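Local coordinates for protein alkylpurine DNA glycosylase AlkC (Pseudomonas fluorescens, PDB 5VHV) that probably excises alkylated purine bases from DNA as a base excision repair glycosylase, without flipping the damaged nucleotide out of the helix, at residues Ile271-Thr276 and Val343-Asn348; Phe275-Thr280 and Gln285-Asp290. All blocks are in the same frame, centred on the assembly; numbering follows the deposited sequence.

Following the chain from its N terminus, strand 270-279 enters both contacts, and Phe275 takes part in each. Interaction 2 closes a short loop: only residues 281-284 separate its segments, and they carry the chain from one layer of the C-terminal beta sandwich to the other. Interaction 1 closes a far longer loop of 66 residues, rich in strand and without helix, and the short loop falls within its span. The far segments lie on neighbouring strands of one layer, 285-294 and 339-347; Leu346 N probably hydrogen-bonds to Asp290 O, and Asn348, just past the strand end, receives a bond from Val288 N at OD1. Strand 270-279 thus packs against two adjacent strands of the facing layer.

Interaction 1 of 2, residues Ile271-Thr276 and Val343-Asn348; sequences INLSFT and VHVLVN
Leu273 and Phe275 meet Val343 and Val345 across the interior of a beta sandwich, whose strand order is consistent with an immunoglobulin-like fold. The evidence for facing layers is geometric: the axes of strand segments 271-276 and 343-347 come within 9.6 Å at closest approach, too far for backbone pairing, and cross at -39°. Val345 packs on the Phe275 ring. Val345 CG1 stands 4.0 Å from the ring centroid, 25° off the ring normal, a CH-pi contact over the face that is displaced toward the rim; its nearest ring atom is Phe275 CZ at 3.6 Å. The second methyl, Val345 CG2, lies over the same face, nearest Phe275 CE1 at 3.7 Å, so the fork of the valine spans that face. A chi1 of 54° places Phe275 CG between its own backbone N and carbonyl carbon, and from there the ring projects into the interior to meet the valine coming from the opposite direction. Further along, both methyls of Leu273 lie near Val343 CG1, CD2 at 4.1 Å, while Leu273 CD1 also comes within 4.3 Å of Val345 CG2. Leu258 packs against Val345, and Tyr291 touches Leu273. An alanine here in place of Phe275 removes the ring, and would probably leave the two methyls of Val345 without the face they rest on and open a gap between the layers. All four touching residues are buried and apolar, which implies that this contact, burying 205 Å² in all between the segments, rests on dispersion and exclusion of solvent.

Interaction 2 of 2, residues Phe275-Thr280 and Gln285-Asp290; sequences FTLEST and QKLVVD
Leu277 and Leu287 adopt matching torsions, chi1 -62° and -59°, each turning CG anti to its carbonyl carbon, with the second torsion extended, and this sends the two branched ends toward each other. They meet tip to tip, CD1 of Leu277 lying 4.1 Å from CD1 of Leu287. The same Leu277 CD1 also meets Val289 CG2, at 3.9 Å, again end on, so one methyl bridges two residues that project from the same side of strand 285-290. The other branch of Val289 is used differently: its CG1 slides in at the edge of the Phe275 ring, near the ring plane, 3.8 Å from CZ. Leu277 CG borders that ring at its edge as well, so Phe275, Leu277 and Val289 form one continuous apolar patch, to which Ile322 of strand 319-327 adds contacts with all three.

Toward the connecting turn the chemistry becomes polar. A water links the two segments there, hydrogen-bonded to Ser279 OG at 2.8 Å and accepting from Gln285 NE2 at 3.0 Å. The ends of both side chains have further anchors: Ser279 OG takes a hydrogen bond from Ala281 N, and Gln285 OE1 one from Glu252 N, which fixes the amide while its NE2 addresses the water.

The axes of the two strand segments come within 10.7 Å at closest approach, at an angle of 156°, nearly antiparallel but at the spacing of packed layers rather than of paired neighbours. Consecutive strands that stack through their side chains, joined by a brief turn from one sheet to the other, make up a beta-arch, here at one end of the C-terminal beta sandwich.

Interaction 1 of 2, residues Ile271-Thr276 and Val343-Asn348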
ATOM      1  N   ILE A 271       8.762  -1.573  26.257  1.00 15.88           N
ATOM      2  CA  ILE A 271       8.733  -0.279  26.916  1.00 15.40           C
ATOM      3  C   ILE A 271       7.287   0.156  27.030  1.00 21.66           C
ATOM      4  O   ILE A 271       6.412  -0.326  26.311  1.00 18.06           O
ATOM      5  CB  ILE A 271       9.562   0.785  26.178  1.00 20.94           C
ATOM      6  CG1 ILE A 271       9.002   1.023  24.762  1.00 19.77           C
ATOM      7  CG2 ILE A 271      11.007   0.333  26.143  1.00 22.19           C
ATOM      8  CD1 ILE A 271       9.527   2.291  24.080  1.00 21.39           C
ATOM      9  N   ASN A 272       7.042   1.076  27.962  1.00 21.71           N
ATOM     10  CA  ASN A 272       5.716   1.635  28.209  1.00 22.29           C
ATOM     11  C   ASN A 272       5.836   3.148  28.234  1.00 18.09           C
ATOM     12  O   ASN A 272       6.468   3.713  29.134  1.00 20.18           O
ATOM     13  CB  ASN A 272       5.139   1.133  29.520  1.00 21.95           C
ATOM     14  CG  ASN A 272       5.040  -0.372  29.561  1.00 47.34           C
ATOM     15  OD1 ASN A 272       4.022  -0.941  29.178  1.00 45.18           O
ATOM     16  ND2 ASN A 272       6.110  -1.028  29.999  1.00 67.17           N
ATOM     17  N   LEU A 273       5.221   3.792  27.259  1.00 16.88           N
ATOM     18  CA  LEU A 273       5.134   5.242  27.186  1.00 18.09           C
ATOM     19  C   LEU A 273       3.824   5.682  27.827  1.00 18.07           C
ATOM     20  O   LEU A 273       2.752   5.204  27.444  1.00 19.46           O
ATOM     21  CB  LEU A 273       5.187   5.698  25.725  1.00 19.55           C
ATOM     22  CG  LEU A 273       4.824   7.153  25.451  1.00 17.61           C
ATOM     23  CD1 LEU A 273       5.802   8.131  26.117  1.00 19.36           C
ATOM     24  CD2 LEU A 273       4.815   7.390  23.938  1.00 16.91           C
ATOM     25  N   SER A 274       3.895   6.588  28.801  1.00 18.11           N
ATOM     26  CA  SER A 274       2.651   7.084  29.364  1.00 15.93           C
ATOM     27  C   SER A 274       2.790   8.548  29.763  1.00 20.05           C
ATOM     28  O   SER A 274       3.884   9.033  30.061  1.00 22.35           O
ATOM     29  CB  SER A 274       2.191   6.231  30.562  1.00 21.15           C
ATOM     30  OG  SER A 274       3.096   6.290  31.653  1.00 25.23           O
ATOM     31  N   PHE A 275       1.661   9.245  29.717  1.00 22.22           N
ATOM     32  CA  PHE A 275       1.548  10.640  30.127  1.00 19.58           C
ATOM     33  C   PHE A 275       0.063  10.987  30.199  1.00 20.76           C
ATOM     34  O   PHE A 275      -0.805  10.234  29.734  1.00 22.88           O
ATOM     35  CB  PHE A 275       2.276  11.573  29.159  1.00 18.86           C
ATOM     36  CG  PHE A 275       1.849  11.406  27.727  1.00 18.21           C
ATOM     37  CD1 PHE A 275       2.423  10.429  26.926  1.00 19.43           C
ATOM     38  CD2 PHE A 275       0.847  12.205  27.186  1.00 17.41           C
ATOM     39  CE1 PHE A 275       2.026  10.264  25.596  1.00 22.23           C
ATOM     40  CE2 PHE A 275       0.447  12.043  25.868  1.00 18.87           C
ATOM     41  CZ  PHE A 275       1.039  11.066  25.073  1.00 21.50           C
ATOM     42  N   THR A 276      -0.207  12.152  30.771  1.00 22.67           N
ATOM     43  CA  THR A 276      -1.547  12.700  30.903  1.00 22.40           C
ATOM     44  C   THR A 276      -1.578  14.071  30.237  1.00 27.29           C
ATOM     45  O   THR A 276      -0.663  14.878  30.429  1.00 28.74           O
ATOM     46  CB  THR A 276      -1.929  12.810  32.380  1.00 32.20           C
ATOM     47  OG1 THR A 276      -1.768  11.527  33.007  1.00 31.18           O
ATOM     48  CG2 THR A 276      -3.378  13.282  32.535  1.00 33.72           C
ATOM     49  N   VAL A 343      12.414   9.373  23.111  1.00 15.64           N
ATOM     50  CA  VAL A 343      10.999   9.245  22.739  1.00 15.12           C
ATOM     51  C   VAL A 343      10.370  10.622  22.881  1.00 19.11           C
ATOM     52  O   VAL A 343      10.461  11.231  23.959  1.00 20.96           O
ATOM     53  CB  VAL A 343      10.268   8.225  23.626  1.00 18.17           C
ATOM     54  CG1 VAL A 343       8.813   8.064  23.195  1.00 19.48           C
ATOM     55  CG2 VAL A 343      10.979   6.893  23.577  1.00 19.39           C
ATOM     56  N   HIS A 344       9.773  11.130  21.797  1.00 17.61           N
ATOM     57  CA  HIS A 344       9.139  12.449  21.791  1.00 15.28           C
ATOM     58  C   HIS A 344       7.621  12.317  21.704  1.00 21.04           C
ATOM     59  O   HIS A 344       7.110  11.504  20.930  1.00 17.67           O
ATOM     60  CB  HIS A 344       9.606  13.303  20.612  1.00 20.56           C
ATOM     61  CG  HIS A 344      11.095  13.397  20.472  1.00 22.18           C
ATOM     62  ND1 HIS A 344      11.844  14.354  21.118  1.00 26.04           N
ATOM     63  CD2 HIS A 344      11.966  12.669  19.736  1.00 24.17           C
ATOM     64  CE1 HIS A 344      13.117  14.199  20.803  1.00 29.29           C
ATOM     65  NE2 HIS A 344      13.218  13.179  19.969  1.00 28.11           N
ATOM     66  N   VAL A 345       6.896  13.129  22.484  1.00 16.35           N
ATOM     67  CA  VAL A 345       5.429  13.172  22.434  1.00 19.07           C
ATOM     68  C   VAL A 345       5.016  14.316  21.521  1.00 16.26           C
ATOM     69  O   VAL A 345       5.492  15.449  21.676  1.00 17.66           O
ATOM     70  CB  VAL A 345       4.813  13.340  23.836  1.00 21.26           C
ATOM     71  CG1 VAL A 345       3.313  13.558  23.755  1.00 21.84           C
ATOM     72  CG2 VAL A 345       5.086  12.107  24.689  1.00 22.13           C
ATOM     73  N   LEU A 346       4.138  14.021  20.567  1.00 14.84           N
ATOM     74  CA  LEU A 346       3.719  14.957  19.530  1.00 16.15           C
ATOM     75  C   LEU A 346       2.226  15.223  19.672  1.00 16.49           C
ATOM     76  O   LEU A 346       1.427  14.279  19.685  1.00 17.39           O
ATOM     77  CB  LEU A 346       3.982  14.393  18.126  1.00 18.46           C
ATOM     78  CG  LEU A 346       5.399  13.889  17.879  1.00 20.09           C
ATOM     79  CD1 LEU A 346       5.463  13.000  16.636  1.00 20.59           C
ATOM     80  CD2 LEU A 346       6.309  15.075  17.735  1.00 26.16           C
ATOM     81  N   VAL A 347       1.852  16.495  19.769  1.00 17.78           N
ATOM     82  CA  VAL A 347       0.448  16.874  19.881  1.00 19.22           C
ATOM     83  C   VAL A 347       0.177  17.986  18.871  1.00 19.97           C
ATOM     84  O   VAL A 347       0.819  19.046  18.910  1.00 19.89           O
ATOM     85  CB  VAL A 347       0.070  17.316  21.308  1.00 20.97           C
ATOM     86  CG1 VAL A 347      -1.443  17.599  21.383  1.00 21.56           C
ATOM     87  CG2 VAL A 347       0.441  16.237  22.329  1.00 23.46           C
ATOM     88  N   ASN A 348      -0.765  17.733  17.960  1.00 17.71           N
ATOM     89  CA  ASN A 348      -1.033  18.609  16.827  1.00 18.54           C
ATOM     90  C   ASN A 348       0.252  19.100  16.172  1.00 19.18           C
ATOM     91  O   ASN A 348       0.370  20.279  15.822  1.00 19.32           O
ATOM     92  CB  ASN A 348      -1.905  19.789  17.273  1.00 23.85           C
ATOM     93  CG  ASN A 348      -3.298  19.349  17.674  1.00 25.15           C
ATOM     94  OD1 ASN A 348      -3.580  18.148  17.746  1.00 21.33           O
ATOM     95  ND2 ASN A 348      -4.176  20.314  17.946  1.00 23.93           N
TER

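Interaction 2 of 2, residues Phe275-Thr280 and Gln285-Asp290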
ATOM      1  N   PHE A 275       1.661   9.245  29.717  1.00 22.22           N
ATOM      2  CA  PHE A 275       1.548  10.640  30.127  1.00 19.58           C
ATOM      3  C   PHE A 275       0.063  10.987  30.199  1.00 20.76           C
ATOM      4  O   PHE A 275      -0.805  10.234  29.734  1.00 22.88           O
ATOM      5  CB  PHE A 275       2.276  11.573  29.159  1.00 18.86           C
ATOM      6  CG  PHE A 275       1.849  11.406  27.727  1.00 18.21           C
ATOM      7  CD1 PHE A 275       2.423  10.429  26.926  1.00 19.43           C
ATOM      8  CD2 PHE A 275       0.847  12.205  27.186  1.00 17.41           C
ATOM      9  CE1 PHE A 275       2.026  10.264  25.596  1.00 22.23           C
ATOM     10  CE2 PHE A 275       0.447  12.043  25.868  1.00 18.87           C
ATOM     11  CZ  PHE A 275       1.039  11.066  25.073  1.00 21.50           C
ATOM     12  N   THR A 276      -0.207  12.152  30.771  1.00 22.67           N
ATOM     13  CA  THR A 276      -1.547  12.700  30.903  1.00 22.40           C
ATOM     14  C   THR A 276      -1.578  14.071  30.237  1.00 27.29           C
ATOM     15  O   THR A 276      -0.663  14.878  30.429  1.00 28.74           O
ATOM     16  CB  THR A 276      -1.929  12.810  32.380  1.00 32.20           C
ATOM     17  OG1 THR A 276      -1.768  11.527  33.007  1.00 31.18           O
ATOM     18  CG2 THR A 276      -3.378  13.282  32.535  1.00 33.72           C
ATOM     19  N   LEU A 277      -2.618  14.325  29.450  1.00 21.48           N
ATOM     20  CA  LEU A 277      -2.858  15.637  28.862  1.00 24.43           C
ATOM     21  C   LEU A 277      -3.996  16.301  29.614  1.00 26.17           C
ATOM     22  O   LEU A 277      -5.052  15.694  29.796  1.00 29.23           O
ATOM     23  CB  LEU A 277      -3.211  15.527  27.379  1.00 23.22           C
ATOM     24  CG  LEU A 277      -2.133  14.920  26.488  1.00 23.21           C
ATOM     25  CD1 LEU A 277      -2.644  14.785  25.063  1.00 26.33           C
ATOM     26  CD2 LEU A 277      -0.863  15.762  26.516  1.00 26.35           C
ATOM     27  N   GLU A 278      -3.776  17.535  30.053  1.00 21.78           N
ATOM     28  CA  GLU A 278      -4.795  18.330  30.717  1.00 25.57           C
ATOM     29  C   GLU A 278      -5.153  19.514  29.830  1.00 28.78           C
ATOM     30  O   GLU A 278      -4.287  20.337  29.513  1.00 27.39           O
ATOM     31  CB  GLU A 278      -4.309  18.824  32.076  1.00 26.81           C
ATOM     32  CG  GLU A 278      -5.331  19.717  32.798  1.00 32.52           C
ATOM     33  CD  GLU A 278      -4.706  20.591  33.862  1.00 47.75           C
ATOM     34  OE1 GLU A 278      -5.356  21.575  34.278  1.00 45.25           O
ATOM     35  OE2 GLU A 278      -3.565  20.301  34.274  1.00 41.82           O
ATOM     36  N   SER A 279      -6.422  19.616  29.461  1.00 28.13           N
ATOM     37  CA  SER A 279      -6.872  20.776  28.714  1.00 26.58           C
ATOM     38  C   SER A 279      -6.800  22.024  29.581  1.00 36.17           C
ATOM     39  O   SER A 279      -7.162  22.016  30.764  1.00 30.18           O
ATOM     40  CB  SER A 279      -8.300  20.594  28.221  1.00 30.65           C
ATOM     41  OG  SER A 279      -8.838  21.841  27.801  1.00 31.27           O
ATOM     42  N   THR A 280      -6.337  23.108  28.975  1.00 26.42           N
ATOM     43  CA  THR A 280      -6.385  24.426  29.594  1.00 30.65           C
ATOM     44  C   THR A 280      -7.325  25.354  28.841  1.00 39.81           C
ATOM     45  O   THR A 280      -7.283  26.571  29.039  1.00 39.00           O
ATOM     46  CB  THR A 280      -4.984  25.032  29.654  1.00 35.22           C
ATOM     47  OG1 THR A 280      -4.511  25.239  28.322  1.00 35.07           O
ATOM     48  CG2 THR A 280      -4.018  24.100  30.373  1.00 40.61           C
ATOM     49  N   GLN A 285     -11.343  20.474  22.219  1.00 28.31           N
ATOM     50  CA  GLN A 285     -10.383  20.654  21.141  1.00 31.48           C
ATOM     51  C   GLN A 285     -10.001  19.307  20.560  1.00 29.27           C
ATOM     52  O   GLN A 285      -9.821  18.324  21.286  1.00 25.97           O
ATOM     53  CB  GLN A 285      -9.133  21.428  21.612  1.00 35.17           C
ATOM     54  CG  GLN A 285      -8.282  20.737  22.637  1.00 33.78           C
ATOM     55  CD  GLN A 285      -7.282  21.694  23.297  1.00 45.35           C
ATOM     56  OE1 GLN A 285      -6.348  22.187  22.649  1.00 35.55           O
ATOM     57  NE2 GLN A 285      -7.486  21.972  24.588  1.00 29.84           N
ATOM     58  N   LYS A 286      -9.907  19.271  19.240  1.00 27.79           N
ATOM     59  CA  LYS A 286      -9.493  18.074  18.529  1.00 24.00           C
ATOM     60  C   LYS A 286      -7.973  17.947  18.581  1.00 26.20           C
ATOM     61  O   LYS A 286      -7.249  18.906  18.288  1.00 23.10           O
ATOM     62  CB  LYS A 286      -9.977  18.122  17.080  1.00 28.73           C
ATOM     63  CG  LYS A 286     -11.486  17.925  16.920  1.00 45.79           C
ATOM     64  CD  LYS A 286     -11.911  17.948  15.450  1.00 43.90           C
ATOM     65  CE  LYS A 286     -13.429  17.915  15.306  0.47 43.14           C
ATOM     66  NZ  LYS A 286     -14.101  19.019  16.054  0.31 42.91           N
ATOM     67  N   LEU A 287      -7.495  16.775  18.981  1.00 22.40           N
ATOM     68  CA  LEU A 287      -6.069  16.519  19.117  1.00 20.02           C
ATOM     69  C   LEU A 287      -5.655  15.332  18.265  1.00 19.80           C
ATOM     70  O   LEU A 287      -6.362  14.323  18.187  1.00 23.52           O
ATOM     71  CB  LEU A 287      -5.682  16.231  20.571  1.00 22.73           C
ATOM     72  CG  LEU A 287      -5.982  17.322  21.606  1.00 26.71           C
ATOM     73  CD1 LEU A 287      -5.516  16.913  22.993  1.00 32.75           C
ATOM     74  CD2 LEU A 287      -5.319  18.612  21.199  1.00 24.09           C
ATOM     75  N   VAL A 288      -4.481  15.455  17.663  1.00 19.22           N
ATOM     76  CA  VAL A 288      -3.777  14.339  17.051  1.00 16.07           C
ATOM     77  C   VAL A 288      -2.526  14.126  17.886  1.00 15.27           C
ATOM     78  O   VAL A 288      -1.652  15.000  17.944  1.00 19.19           O
ATOM     79  CB  VAL A 288      -3.448  14.603  15.579  1.00 19.50           C
ATOM     80  CG1 VAL A 288      -2.441  13.546  15.047  1.00 16.23           C
ATOM     81  CG2 VAL A 288      -4.755  14.572  14.764  1.00 22.04           C
ATOM     82  N   VAL A 289      -2.476  13.002  18.588  1.00 15.46           N
ATOM     83  CA  VAL A 289      -1.391  12.663  19.498  1.00 18.97           C
ATOM     84  C   VAL A 289      -0.628  11.489  18.903  1.00 16.54           C
ATOM     85  O   VAL A 289      -1.182  10.395  18.749  1.00 19.33           O
ATOM     86  CB  VAL A 289      -1.924  12.310  20.893  1.00 19.45           C
ATOM     87  CG1 VAL A 289      -0.774  12.049  21.849  1.00 17.67           C
ATOM     88  CG2 VAL A 289      -2.802  13.436  21.435  1.00 22.80           C
ATOM     89  N   ASP A 290       0.643  11.717  18.585  1.00 16.15           N
ATOM     90  CA  ASP A 290       1.538  10.684  18.083  1.00 15.41           C
ATOM     91  C   ASP A 290       2.805  10.690  18.947  1.00 16.44           C
ATOM     92  O   ASP A 290       2.939  11.479  19.885  1.00 16.59           O
ATOM     93  CB  ASP A 290       1.859  10.915  16.593  1.00 18.18           C
ATOM     94  CG  ASP A 290       0.649  10.716  15.685  1.00 16.55           C
ATOM     95  OD1 ASP A 290      -0.247   9.905  16.031  1.00 16.98           O
ATOM     96  OD2 ASP A 290       0.592  11.345  14.604  1.00 16.24           O
TER
HETATM   97  O   HOH W   1     -10.230  21.198  25.495  1.00 27.87           O